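Long-range contacts in DNA damage response protein Rtt109, putative (Neosartorya fumigata, PDB 5ZB9), which probably catalyses the transfer of an acetyl group from acetyl-CoA to lysine side chains of histone H3: residues A[86-91]-A[133-138]; A[126-131]-A[323-328]; A[178-183]-A[199-204]. All coordinates share one frame; numbering follows the deposited sequence.

Interaction 1: residues A[86-91]-A[133-138]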
loop_
_atom_site.group_PDB
_atom_site.type_symbol
_atom_site.label_atom_id
_atom_site.label_comp_id
_atom_site.label_asym_id
_atom_site.label_seq_id
_atom_site.Cartn_x
_atom_site.Cartn_y
_atom_site.Cartn_z
ATOM N N LEU A 86 -7.807 -0.103 -13.683
ATOM C CA LEU A 86 -7.380 -0.466 -12.335
ATOM C C LEU A 86 -6.954 0.740 -11.508
ATOM O O LEU A 86 -6.204 1.595 -11.987
ATOM C CB LEU A 86 -6.228 -1.471 -12.398
ATOM C CG LEU A 86 -5.717 -2.065 -11.085
ATOM C CD1 LEU A 86 -6.800 -2.898 -10.384
ATOM C CD2 LEU A 86 -4.465 -2.898 -11.341
ATOM N N THR A 87 -7.455 0.809 -10.274
ATOM C CA THR A 87 -6.906 1.707 -9.261
ATOM C C THR A 87 -6.046 0.890 -8.303
ATOM O O THR A 87 -6.491 -0.132 -7.774
ATOM C CB THR A 87 -7.991 2.436 -8.445
ATOM O OG1 THR A 87 -8.839 3.187 -9.316
ATOM C CG2 THR A 87 -7.347 3.387 -7.433
ATOM N N THR A 88 -4.817 1.338 -8.080
ATOM C CA THR A 88 -3.932 0.643 -7.157
ATOM C C THR A 88 -3.488 1.553 -6.033
ATOM O O THR A 88 -2.856 2.578 -6.263
ATOM C CB THR A 88 -2.691 0.083 -7.870
ATOM O OG1 THR A 88 -3.108 -0.837 -8.882
ATOM C CG2 THR A 88 -1.798 -0.647 -6.876
ATOM N N ILE A 89 -3.825 1.163 -4.812
ATOM C CA ILE A 89 -3.375 1.875 -3.634
ATOM C C ILE A 89 -2.204 1.127 -2.978
ATOM O O ILE A 89 -2.379 0.064 -2.376
ATOM C CB ILE A 89 -4.526 2.063 -2.653
ATOM C CG1 ILE A 89 -5.651 2.853 -3.337
ATOM C CG2 ILE A 89 -4.057 2.788 -1.410
ATOM C CD1 ILE A 89 -6.821 3.135 -2.436
ATOM N N PHE A 90 -1.004 1.687 -3.121
ATOM C CA PHE A 90 0.211 1.010 -2.690
ATOM C C PHE A 90 0.887 1.726 -1.536
ATOM O O PHE A 90 1.143 2.928 -1.611
ATOM C CB PHE A 90 1.196 0.887 -3.859
ATOM C CG PHE A 90 2.540 0.350 -3.461
ATOM C CD1 PHE A 90 2.700 -0.991 -3.155
ATOM C CD2 PHE A 90 3.642 1.187 -3.393
ATOM C CE1 PHE A 90 3.945 -1.493 -2.783
ATOM C CE2 PHE A 90 4.886 0.693 -3.023
ATOM C CZ PHE A 90 5.037 -0.649 -2.717
ATOM N N VAL A 91 1.179 0.982 -0.473
ATOM C CA VAL A 91 1.900 1.533 0.671
ATOM C C VAL A 91 3.397 1.500 0.379
ATOM O O VAL A 91 3.963 0.427 0.177
ATOM C CB VAL A 91 1.613 0.746 1.962
ATOM C CG1 VAL A 91 2.279 1.418 3.157
ATOM C CG2 VAL A 91 0.111 0.597 2.171
ATOM N N ARG A 133 -12.203 -1.924 -10.992
ATOM C CA ARG A 133 -11.513 -2.700 -9.966
ATOM C C ARG A 133 -10.484 -1.852 -9.204
ATOM O O ARG A 133 -9.750 -1.057 -9.804
ATOM C CB ARG A 133 -10.834 -3.918 -10.603
ATOM C CG ARG A 133 -10.187 -4.864 -9.612
ATOM C CD ARG A 133 -9.767 -6.166 -10.272
ATOM N NE ARG A 133 -10.889 -7.086 -10.426
ATOM C CZ ARG A 133 -11.262 -7.629 -11.580
ATOM N NH1 ARG A 133 -10.599 -7.347 -12.694
ATOM N NH2 ARG A 133 -12.297 -8.459 -11.619
ATOM N N LEU A 134 -10.457 -2.003 -7.879
ATOM C CA LEU A 134 -9.493 -1.298 -7.036
ATOM C C LEU A 134 -8.676 -2.279 -6.191
ATOM O O LEU A 134 -9.211 -3.240 -5.629
ATOM C CB LEU A 134 -10.196 -0.291 -6.128
ATOM C CG LEU A 134 -9.278 0.592 -5.273
ATOM C CD1 LEU A 134 -9.887 1.966 -5.123
ATOM C CD2 LEU A 134 -9.000 -0.012 -3.894
ATOM N N MET A 135 -7.378 -2.017 -6.093
ATOM C CA MET A 135 -6.470 -2.885 -5.356
ATOM C C MET A 135 -5.684 -2.132 -4.281
ATOM O O MET A 135 -5.171 -1.036 -4.525
ATOM C CB MET A 135 -5.500 -3.561 -6.324
ATOM C CG MET A 135 -4.425 -4.365 -5.642
ATOM S SD MET A 135 -3.463 -5.359 -6.791
ATOM C CE MET A 135 -2.384 -4.123 -7.503
ATOM N N VAL A 136 -5.608 -2.714 -3.089
ATOM C CA VAL A 136 -4.678 -2.237 -2.077
ATOM C C VAL A 136 -3.530 -3.224 -2.004
ATOM O O VAL A 136 -3.746 -4.429 -1.916
ATOM C CB VAL A 136 -5.329 -2.085 -0.691
ATOM C CG1 VAL A 136 -4.301 -1.596 0.328
ATOM C CG2 VAL A 136 -6.498 -1.131 -0.765
ATOM N N SER A 137 -2.309 -2.714 -2.046
ATOM C CA SER A 137 -1.160 -3.585 -2.118
ATOM C C SER A 137 0.002 -3.066 -1.275
ATOM O O SER A 137 0.120 -1.867 -1.022
ATOM C CB SER A 137 -0.728 -3.753 -3.583
ATOM O OG SER A 137 0.320 -4.706 -3.709
ATOM N N LEU A 138 0.864 -3.987 -0.856
ATOM C CA LEU A 138 2.048 -3.655 -0.071
ATOM C C LEU A 138 2.958 -4.871 0.011
ATOM O O LEU A 138 2.511 -5.998 -0.194
ATOM C CB LEU A 138 1.658 -3.197 1.341
ATOM C CG LEU A 138 0.975 -4.239 2.236
ATOM C CD1 LEU A 138 1.980 -5.112 3.019
ATOM C CD2 LEU A 138 -0.010 -3.573 3.181
#

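Interaction 2: residues A[126-131]-A[323-328]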
loop_
_atom_site.group_PDB
_atom_site.type_symbol
_atom_site.label_atom_id
_atom_site.label_comp_id
_atom_site.label_asym_id
_atom_site.label_seq_id
_atom_site.Cartn_x
_atom_site.Cartn_y
_atom_site.Cartn_z
ATOM N N THR A 126 -12.294 7.333 -1.327
ATOM C CA THR A 126 -12.211 8.535 -2.150
ATOM C C THR A 126 -11.592 8.314 -3.524
ATOM O O THR A 126 -11.542 9.240 -4.323
ATOM C CB THR A 126 -11.398 9.642 -1.442
ATOM O OG1 THR A 126 -10.058 9.192 -1.234
ATOM C CG2 THR A 126 -12.009 9.998 -0.102
ATOM N N HIS A 127 -11.110 7.110 -3.811
ATOM C CA HIS A 127 -10.476 6.864 -5.105
ATOM C C HIS A 127 -11.160 5.739 -5.849
ATOM O O HIS A 127 -10.840 5.453 -7.003
ATOM C CB HIS A 127 -8.985 6.572 -4.926
ATOM C CG HIS A 127 -8.217 7.761 -4.455
ATOM N ND1 HIS A 127 -7.537 8.596 -5.315
ATOM C CD2 HIS A 127 -8.078 8.298 -3.222
ATOM C CE1 HIS A 127 -6.985 9.577 -4.625
ATOM N NE2 HIS A 127 -7.297 9.420 -3.352
ATOM N N GLN A 128 -12.112 5.118 -5.173
ATOM C CA GLN A 128 -12.994 4.141 -5.787
ATOM C C GLN A 128 -13.760 4.756 -6.960
ATOM O O GLN A 128 -14.456 5.746 -6.796
ATOM C CB GLN A 128 -13.967 3.596 -4.741
ATOM C CG GLN A 128 -14.904 2.534 -5.262
ATOM C CD GLN A 128 -14.167 1.296 -5.699
ATOM O OE1 GLN A 128 -13.830 1.142 -6.877
ATOM N NE2 GLN A 128 -13.908 0.398 -4.751
ATOM N N ARG A 129 -13.614 4.176 -8.144
ATOM C CA ARG A 129 -14.373 4.613 -9.312
ATOM C C ARG A 129 -15.433 3.575 -9.638
ATOM O O ARG A 129 -15.202 2.383 -9.449
ATOM C CB ARG A 129 -13.462 4.820 -10.518
ATOM C CG ARG A 129 -12.657 6.100 -10.496
ATOM C CD ARG A 129 -11.776 6.176 -11.727
ATOM N NE ARG A 129 -10.610 5.314 -11.602
ATOM C CZ ARG A 129 -9.963 4.764 -12.625
ATOM N NH1 ARG A 129 -10.383 4.964 -13.867
ATOM N NH2 ARG A 129 -8.898 4.003 -12.403
ATOM N N PRO A 130 -16.602 4.023 -10.123
ATOM C CA PRO A 130 -17.696 3.119 -10.506
ATOM C C PRO A 130 -17.289 2.137 -11.598
ATOM O O PRO A 130 -16.767 2.549 -12.636
ATOM C CB PRO A 130 -18.777 4.072 -11.021
ATOM C CG PRO A 130 -18.467 5.381 -10.380
ATOM C CD PRO A 130 -16.978 5.440 -10.271
ATOM N N GLY A 131 -17.522 0.851 -11.360
ATOM C CA GLY A 131 -17.202 -0.176 -12.332
ATOM C C GLY A 131 -15.724 -0.511 -12.500
ATOM O O GLY A 131 -15.383 -1.410 -13.265
ATOM N N ILE A 323 -10.627 -5.426 -4.570
ATOM C CA ILE A 323 -12.006 -5.004 -4.356
ATOM C C ILE A 323 -12.773 -4.896 -5.674
ATOM O O ILE A 323 -12.388 -4.148 -6.573
ATOM C CB ILE A 323 -12.062 -3.646 -3.623
ATOM C CG1 ILE A 323 -11.467 -3.781 -2.218
ATOM C CG2 ILE A 323 -13.495 -3.111 -3.574
ATOM C CD1 ILE A 323 -11.220 -2.464 -1.515
ATOM N N ASN A 324 -13.861 -5.649 -5.788
ATOM C CA ASN A 324 -14.687 -5.591 -6.988
ATOM C C ASN A 324 -15.974 -4.847 -6.699
ATOM O O ASN A 324 -16.826 -5.333 -5.957
ATOM C CB ASN A 324 -14.975 -6.996 -7.521
ATOM C CG ASN A 324 -13.715 -7.709 -7.974
ATOM O OD1 ASN A 324 -13.110 -7.334 -8.973
ATOM N ND2 ASN A 324 -13.305 -8.735 -7.232
ATOM N N PRO A 325 -16.112 -3.647 -7.281
ATOM C CA PRO A 325 -17.245 -2.752 -7.047
ATOM C C PRO A 325 -18.530 -3.310 -7.671
ATOM O O PRO A 325 -18.447 -4.251 -8.467
ATOM C CB PRO A 325 -16.798 -1.460 -7.731
ATOM C CG PRO A 325 -15.999 -1.942 -8.882
ATOM C CD PRO A 325 -15.229 -3.128 -8.341
ATOM N N PRO A 326 -19.699 -2.753 -7.306
ATOM C CA PRO A 326 -20.950 -3.272 -7.868
ATOM C C PRO A 326 -20.952 -3.245 -9.394
ATOM O O PRO A 326 -20.584 -2.238 -10.001
ATOM C CB PRO A 326 -22.010 -2.324 -7.296
ATOM C CG PRO A 326 -21.407 -1.804 -6.032
ATOM C CD PRO A 326 -19.943 -1.670 -6.332
ATOM N N GLY A 327 -21.348 -4.356 -10.004
ATOM C CA GLY A 327 -21.333 -4.475 -11.450
ATOM C C GLY A 327 -20.082 -5.199 -11.894
ATOM O O GLY A 327 -19.719 -5.195 -13.068
ATOM N N LEU A 328 -19.420 -5.829 -10.931
ATOM C CA LEU A 328 -18.165 -6.522 -11.179
ATOM C C LEU A 328 -18.010 -7.647 -10.162
ATOM O O LEU A 328 -18.161 -7.429 -8.956
ATOM C CB LEU A 328 -16.986 -5.543 -11.100
ATOM C CG LEU A 328 -15.797 -5.721 -12.050
ATOM C CD1 LEU A 328 -16.233 -5.620 -13.508
ATOM C CD2 LEU A 328 -14.705 -4.696 -11.743
#

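Interaction 3: residues A[178-183]-A[199-204]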
loop_
_atom_site.group_PDB
_atom_site.type_symbol
_atom_site.label_atom_id
_atom_site.label_comp_id
_atom_site.label_asym_id
_atom_site.label_seq_id
_atom_site.Cartn_x
_atom_site.Cartn_y
_atom_site.Cartn_z
ATOM N N ARG A 178 -13.262 -6.756 5.245
ATOM C CA ARG A 178 -14.523 -7.293 5.725
ATOM C C ARG A 178 -15.671 -6.285 5.746
ATOM O O ARG A 178 -16.744 -6.580 6.260
ATOM C CB ARG A 178 -14.317 -7.898 7.110
ATOM C CG ARG A 178 -13.440 -9.124 7.040
ATOM C CD ARG A 178 -13.327 -9.822 8.357
ATOM N NE ARG A 178 -12.329 -10.882 8.294
ATOM C CZ ARG A 178 -12.568 -12.098 7.827
ATOM N NH1 ARG A 178 -13.778 -12.410 7.382
ATOM N NH2 ARG A 178 -11.596 -13.004 7.806
ATOM N N GLU A 179 -15.444 -5.105 5.181
ATOM C CA GLU A 179 -16.528 -4.170 4.918
ATOM C C GLU A 179 -17.204 -4.526 3.600
ATOM O O GLU A 179 -18.247 -3.975 3.261
ATOM C CB GLU A 179 -16.014 -2.731 4.881
ATOM C CG GLU A 179 -15.915 -2.086 6.260
ATOM C CD GLU A 179 -17.246 -2.097 7.007
ATOM O OE1 GLU A 179 -17.465 -3.021 7.828
ATOM O OE2 GLU A 179 -18.074 -1.183 6.771
ATOM N N TYR A 180 -16.599 -5.454 2.864
ATOM C CA TYR A 180 -17.089 -5.861 1.552
ATOM C C TYR A 180 -17.631 -7.280 1.578
ATOM O O TYR A 180 -17.370 -8.043 2.511
ATOM C CB TYR A 180 -15.979 -5.749 0.512
ATOM C CG TYR A 180 -15.456 -4.342 0.339
ATOM C CD1 TYR A 180 -14.357 -3.892 1.058
ATOM C CD2 TYR A 180 -16.066 -3.463 -0.544
ATOM C CE1 TYR A 180 -13.883 -2.605 0.901
ATOM C CE2 TYR A 180 -15.601 -2.180 -0.704
ATOM C CZ TYR A 180 -14.510 -1.752 0.019
ATOM O OH TYR A 180 -14.047 -0.460 -0.147
ATOM N N GLU A 181 -18.384 -7.635 0.546
ATOM C CA GLU A 181 -19.022 -8.945 0.490
ATOM C C GLU A 181 -18.027 -10.054 0.164
ATOM O O GLU A 181 -17.077 -9.840 -0.593
ATOM C CB GLU A 181 -20.150 -8.938 -0.542
ATOM C CG GLU A 181 -21.328 -8.089 -0.131
ATOM C CD GLU A 181 -21.845 -8.453 1.248
ATOM O OE1 GLU A 181 -22.341 -9.589 1.419
ATOM O OE2 GLU A 181 -21.742 -7.606 2.165
ATOM N N PRO A 182 -18.240 -11.245 0.742
ATOM C CA PRO A 182 -17.425 -12.418 0.408
ATOM C C PRO A 182 -17.541 -12.784 -1.063
ATOM O O PRO A 182 -18.517 -12.423 -1.717
ATOM C CB PRO A 182 -18.013 -13.526 1.289
ATOM C CG PRO A 182 -18.656 -12.807 2.417
ATOM C CD PRO A 182 -19.190 -11.526 1.832
ATOM N N GLU A 183 -16.547 -13.490 -1.581
ATOM C CA GLU A 183 -16.578 -13.954 -2.962
ATOM C C GLU A 183 -16.384 -15.469 -3.013
ATOM O O GLU A 183 -15.932 -16.083 -2.045
ATOM C CB GLU A 183 -15.512 -13.237 -3.788
ATOM C CG GLU A 183 -15.612 -11.722 -3.703
ATOM C CD GLU A 183 -14.570 -11.002 -4.550
ATOM O OE1 GLU A 183 -13.363 -11.313 -4.409
ATOM O OE2 GLU A 183 -14.960 -10.121 -5.354
ATOM N N ALA A 199 -24.203 -7.072 -7.634
ATOM C CA ALA A 199 -24.963 -5.906 -7.179
ATOM C C ALA A 199 -24.337 -5.244 -5.947
ATOM O O ALA A 199 -24.720 -4.137 -5.565
ATOM C CB ALA A 199 -26.403 -6.301 -6.886
ATOM N N LYS A 200 -23.374 -5.926 -5.335
ATOM C CA LYS A 200 -22.732 -5.442 -4.113
ATOM C C LYS A 200 -21.216 -5.338 -4.262
ATOM O O LYS A 200 -20.617 -6.025 -5.089
ATOM C CB LYS A 200 -23.082 -6.364 -2.941
ATOM C CG LYS A 200 -23.014 -7.846 -3.296
ATOM C CD LYS A 200 -23.938 -8.675 -2.413
ATOM C CE LYS A 200 -25.356 -8.112 -2.401
ATOM N NZ LYS A 200 -25.948 -8.029 -3.770
ATOM N N SER A 201 -20.604 -4.468 -3.466
ATOM C CA SER A 201 -19.151 -4.338 -3.452
ATOM C C SER A 201 -18.523 -5.517 -2.711
ATOM O O SER A 201 -18.868 -5.791 -1.550
ATOM C CB SER A 201 -18.737 -3.019 -2.805
ATOM O OG SER A 201 -17.954 -2.249 -3.698
ATOM N N SER A 202 -17.613 -6.224 -3.378
ATOM C CA SER A 202 -17.020 -7.421 -2.786
ATOM C C SER A 202 -15.494 -7.401 -2.828
ATOM O O SER A 202 -14.894 -6.607 -3.558
ATOM C CB SER A 202 -17.550 -8.673 -3.490
ATOM O OG SER A 202 -17.254 -8.641 -4.871
ATOM N N ALA A 203 -14.873 -8.285 -2.048
ATOM C CA ALA A 203 -13.418 -8.281 -1.917
ATOM C C ALA A 203 -12.844 -9.578 -1.362
ATOM O O ALA A 203 -13.491 -10.286 -0.585
ATOM C CB ALA A 203 -12.980 -7.119 -1.037
ATOM N N THR A 204 -11.606 -9.859 -1.760
ATOM C CA THR A 204 -10.817 -10.959 -1.215
ATOM C C THR A 204 -9.390 -10.453 -0.981
ATOM O O THR A 204 -8.905 -9.578 -1.712
ATOM C CB THR A 204 -10.808 -12.192 -2.171
ATOM O OG1 THR A 204 -12.155 -12.586 -2.463
ATOM C CG2 THR A 204 -10.062 -13.388 -1.551
HETATM O O HOH W 1 -13.932 -13.154 -0.222
#

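Interaction 1: residues A[86-91]-A[133-138]
Thr87 and Ile89 trade backbone hydrogen bonds with Arg133, Met135 and Ser137, joining the two parallel strands of a beta-alpha-beta crossover whose connecting helix is 111-127. The pattern alternates: Thr87 N donates to Arg133 O (3.0 Å), and Thr87 O then receives Met135 N (2.7 Å). Ile89 repeats the pair two residues on, its N meeting Met135 O almost straight (173° at the hydrogen) and its O taking Ser137 N, while Val91 N closes the series on Ser137 O. Weaker CA-H...O contacts lie between these bonds, as where Phe90 CA approaches Ser137 O at 3.3 Å.

Apolar contact fills the face toward helix 111-127. Leu134 splits its two methyls between neighbours, CD1 resting on Thr87 CG2 (3.7 Å) and CD2 reaching Ile89 CD1 (4.1 Å); Val124 of the helix touches both Ile89 and Val136. Farther along, Val91 lies beside Leu138, and its side chain is about 5 Å from that of Ala94, a CoA-binding residue.

Two buried hydroxyls find partners outside the pair, Ser137 OG at Leu319 O and Thr87 OG1 at Arg129 NH2. On the face that carries Thr88, Phe90 and Met135, the Phe90 ring stacks with Phe259, and Met135 runs alongside Thr88 until a bend at its last torsion (chi3 78°) brings CE to 3.6 Å from Thr88 CG2.

Interaction 2: residues A[126-131]-A[323-328]
Pro325 faces the backbone of Gly131 with the outer corner of its ring, CG standing 3.9 Å from Gly131 C and 4.0 Å from Gly131 N. Nothing polar is exchanged between segments 126-131 and 323-328 by way of a clear hydrogen bond; they meet by van der Waals contact alone, which illustrates how a loop can be seated against a strand end by shape.

The enclosed part is the inner one. Gln128, Ile323 and Pro325 all direct their CB atoms toward the other segment. The glutamine begins extended, with CG opposite the backbone N (chi1 -178°), then bends at chi2 (64°), which carries its terminal amide across the branch methyl CG2 of Ile323 and the near side of the Pro325 ring. Ile323 and Pro325 are buried, and Leu134 of strand 133-140 touches both Gln128 and Ile323. On its other flank Ile323 packs on Tyr180 and Ala203.

The outer part is open to solvent. Gly131 is exposed, its backbone in a left-handed conformation (phi 74°); that backbone lies against Pro325 CG, and its carbonyl oxygen reaches on to Leu328, Gly131 O being 3.7 Å from Leu328 CD2. Pro326 and Gly327 are exposed as well and add hardly any contact. The CB of Arg129 points away from segment 323-328, and its NH2 bonds to Thr83 O and Thr87 OG1, although Arg129 O still comes within 4.4 Å of Pro325 CG.

Residues 325-328 form a type II beta turn, with Pro326 and Gly327 at its two central positions, as is classic for that turn. The arrangement is thus a proline-glycine turn set against the helix-to-strand loop of the beta-alpha-beta crossover, where strand 317-324 ends and strand 133-140 begins.

Interaction 3: residues A[178-183]-A[199-204]
Glu183 grips both Ser202 and Thr204 with one carboxylate, a hydroxyl on each oxygen. Thr204 OG1 donates to OE1 of Glu183 over 2.6 Å, on the anti lone pair; Ser202 OG donates to Glu183 OE2 over 2.8 Å, also from the anti side but 25° out of the carboxylate plane. Two residues back, Glu181 supplies a main-chain pair: its N bonds to Ser201 O at 2.8 Å, nearly straight, and its O accepts Ala203 N at 3.1 Å.

Tyr180 wedges in beside them. Its CG lies opposite its own carbonyl carbon (chi1 -61°), a setting that lays one ring edge along Ser201, CD2 being 3.5 Å from Ser201 CB, while Tyr180 CB packs on Ala203 CB (3.6 Å).

Further out, a water accepts from Glu183 N and donates to Thr204 OG1, so this hydroxyl is held from two partners. Asn324 ND2 also bonds to Glu183 OE2, and the three donors around the carboxylate probably favour its charged form. Arg234 clasps the carbonyls of both Tyr180 and Ala203. The two backbone bonds make a single beta bridge, Glu181 with Ser202, and the side-chain contacts around it help fasten the loop after helix 162-177 to the start of strand 202-208.

How the interactions relate
The three contacts step across one mixed sheet, through neighbouring strands 86-96, 133-140, 317-324 and 202-208. Interactions 1 and 2 have centres 12 Å apart and share a probable backbone hydrogen bond, Leu134 O to Ile323 N (2.8 Å). Interactions 2 and 3, centres 11 Å apart, are joined likewise by Asn324 N and Ser202 O (2.6 Å). Asn324 is the common residue: its OD1 probably accepts from Arg133 NE (2.7 Å), while its ND2 probably donates to Glu183 OE2 (2.9 Å) in interaction 3. Interactions 1 and 3 do not touch. Interaction 1 runs toward the CoA site, empty of CoA in this model, the side chain of Leu138 lying about 7 Å from that of the CoA-binding Trp168; interactions 2 and 3 lie away from it.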